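Local structure of copper homeostasis protein CutC (Streptococcus agalactiae, 2BDQ) at residues 20-25 with 53-58. The protein belongs to the CutC family and probably binds copper ions in the cytoplasm, with a presumed part in copper homeostasis. Sequence-based numbering, arbitrary orientation.
Sequences AIISRV and KGISVA
Val-25 and Ile-55 meet where two neighbouring parallel strands of a TIM barrel begin, a worked example of how the two strands of a beta-alpha-beta crossover pair side by side. Strands 24-28 and 56-60 are linked by helix 40-52, which ends in a Schellman motif with Gly-54 at C-prime, its positive phi turning the chain into Ile-55. Backbone hydrogen bonds then set the register: Ser-56 N bonds Ser-23 O, and Val-25 both donates to Ser-56 O and accepts from Ala-58. That last bond, Ala-58 N to Val-25 O at 2.9 Å, is almost straight at 176°. Arg-24 and Ser-56 share one face of the sheet. There Arg-24 lays its CG alongside CB of Ser-56 at 3.7 Å, while its guanidinium reaches on to a salt bridge with Glu-5 and a hydrogen bond to Gln-203. Val-25 and Val-57 lie on the other face and pack on Leu-50 of the connecting helix. Ile-55 holds CG1 anti to its backbone N (chi1 168°), which carries CD1 across to segment 20-25. This methyl lies beside CG2 of Ile-22, 3.6 Å away, the two side chains pointing the same way. Val-25 crosses Ile-55 at about a right angle, its CG1 pressed tightly against CD1 of Ile-55 at 3.4 Å.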
loop_
_atom_site.group_PDB
_atom_site.type_symbol
_atom_site.label_atom_id
_atom_site.label_comp_id
_atom_site.label_asym_id
_atom_site.label_seq_id
_atom_site.Cartn_x
_atom_site.Cartn_y
_atom_site.Cartn_z
ATOM N N ALA A 20 -19.032 -19.744 0.976
ATOM C CA ALA A 20 -20.105 -20.342 0.199
ATOM C C ALA A 20 -20.177 -19.746 -1.205
ATOM O O ALA A 20 -20.635 -20.410 -2.138
ATOM C CB ALA A 20 -21.437 -20.155 0.919
ATOM N N ILE A 21 -19.719 -18.504 -1.351
ATOM C CA ILE A 21 -19.734 -17.813 -2.639
ATOM C C ILE A 21 -18.346 -17.356 -3.095
ATOM O O ILE A 21 -18.035 -17.373 -4.289
ATOM C CB ILE A 21 -20.676 -16.589 -2.600
ATOM C CG1 ILE A 21 -20.463 -15.813 -1.306
ATOM C CG2 ILE A 21 -22.132 -17.040 -2.729
ATOM C CD1 ILE A 21 -21.428 -14.652 -1.117
ATOM N N ILE A 22 -17.515 -16.938 -2.146
ATOM C CA ILE A 22 -16.166 -16.496 -2.470
ATOM C C ILE A 22 -15.164 -17.499 -1.926
ATOM O O ILE A 22 -15.076 -17.705 -0.717
ATOM C CB ILE A 22 -15.889 -15.103 -1.883
ATOM C CG1 ILE A 22 -16.758 -14.073 -2.616
ATOM C CG2 ILE A 22 -14.401 -14.770 -1.998
ATOM C CD1 ILE A 22 -16.607 -12.657 -2.121
ATOM N N SER A 23 -14.411 -18.131 -2.817
ATOM C CA SER A 23 -13.449 -19.127 -2.373
ATOM C C SER A 23 -12.033 -18.592 -2.196
ATOM O O SER A 23 -11.231 -19.181 -1.479
ATOM C CB SER A 23 -13.443 -20.325 -3.333
ATOM O OG SER A 23 -13.211 -19.925 -4.675
ATOM N N ARG A 24 -11.732 -17.461 -2.818
ATOM C CA ARG A 24 -10.394 -16.910 -2.713
ATOM C C ARG A 24 -10.412 -15.394 -2.789
ATOM O O ARG A 24 -11.326 -14.792 -3.353
ATOM C CB ARG A 24 -9.543 -17.482 -3.844
ATOM C CG ARG A 24 -8.056 -17.321 -3.710
ATOM C CD ARG A 24 -7.369 -18.176 -4.768
ATOM N NE ARG A 24 -7.706 -17.722 -6.109
ATOM C CZ ARG A 24 -8.056 -18.518 -7.118
ATOM N NH1 ARG A 24 -8.126 -19.832 -6.957
ATOM N NH2 ARG A 24 -8.344 -17.988 -8.300
ATOM N N VAL A 25 -9.391 -14.779 -2.212
ATOM C CA VAL A 25 -9.288 -13.335 -2.235
ATOM C C VAL A 25 -7.885 -12.948 -2.661
ATOM O O VAL A 25 -6.911 -13.614 -2.304
ATOM C CB VAL A 25 -9.644 -12.729 -0.841
ATOM C CG1 VAL A 25 -9.229 -13.679 0.242
ATOM C CG2 VAL A 25 -8.963 -11.386 -0.647
ATOM N N LYS A 53 -11.937 -18.472 8.112
ATOM C CA LYS A 53 -13.252 -18.530 7.470
ATOM C C LYS A 53 -13.235 -19.491 6.281
ATOM O O LYS A 53 -14.192 -19.567 5.508
ATOM C CB LYS A 53 -13.688 -17.138 6.999
ATOM C CG LYS A 53 -13.876 -16.139 8.122
ATOM C CD LYS A 53 -14.176 -14.737 7.608
ATOM C CE LYS A 53 -15.566 -14.609 7.025
ATOM N NZ LYS A 53 -15.824 -13.199 6.627
ATOM N N GLY A 54 -12.133 -20.220 6.137
ATOM C CA GLY A 54 -12.010 -21.178 5.050
ATOM C C GLY A 54 -11.881 -20.605 3.650
ATOM O O GLY A 54 -12.489 -21.108 2.706
ATOM N N ILE A 55 -11.095 -19.550 3.499
ATOM C CA ILE A 55 -10.910 -18.967 2.179
ATOM C C ILE A 55 -9.421 -18.766 1.899
ATOM O O ILE A 55 -8.664 -18.348 2.776
ATOM C CB ILE A 55 -11.681 -17.635 2.049
ATOM C CG1 ILE A 55 -11.251 -16.904 0.784
ATOM C CG2 ILE A 55 -11.457 -16.786 3.278
ATOM C CD1 ILE A 55 -12.018 -15.634 0.531
ATOM N N SER A 56 -9.010 -19.097 0.676
ATOM C CA SER A 56 -7.615 -18.979 0.261
ATOM C C SER A 56 -7.235 -17.530 0.022
ATOM O O SER A 56 -8.090 -16.685 -0.241
ATOM C CB SER A 56 -7.369 -19.783 -1.017
ATOM O OG SER A 56 -7.662 -21.151 -0.807
ATOM N N VAL A 57 -5.934 -17.269 0.087
ATOM C CA VAL A 57 -5.396 -15.926 -0.080
ATOM C C VAL A 57 -4.253 -15.836 -1.076
ATOM O O VAL A 57 -3.226 -16.467 -0.889
ATOM C CB VAL A 57 -4.864 -15.397 1.261
ATOM C CG1 VAL A 57 -4.436 -13.939 1.120
ATOM C CG2 VAL A 57 -5.920 -15.561 2.336
ATOM N N ALA A 58 -4.428 -15.038 -2.123
ATOM C CA ALA A 58 -3.384 -14.845 -3.126
ATOM C C ALA A 58 -2.806 -13.452 -2.865
ATOM O O ALA A 58 -3.509 -12.451 -2.993
ATOM C CB ALA A 58 -3.977 -14.919 -4.534
#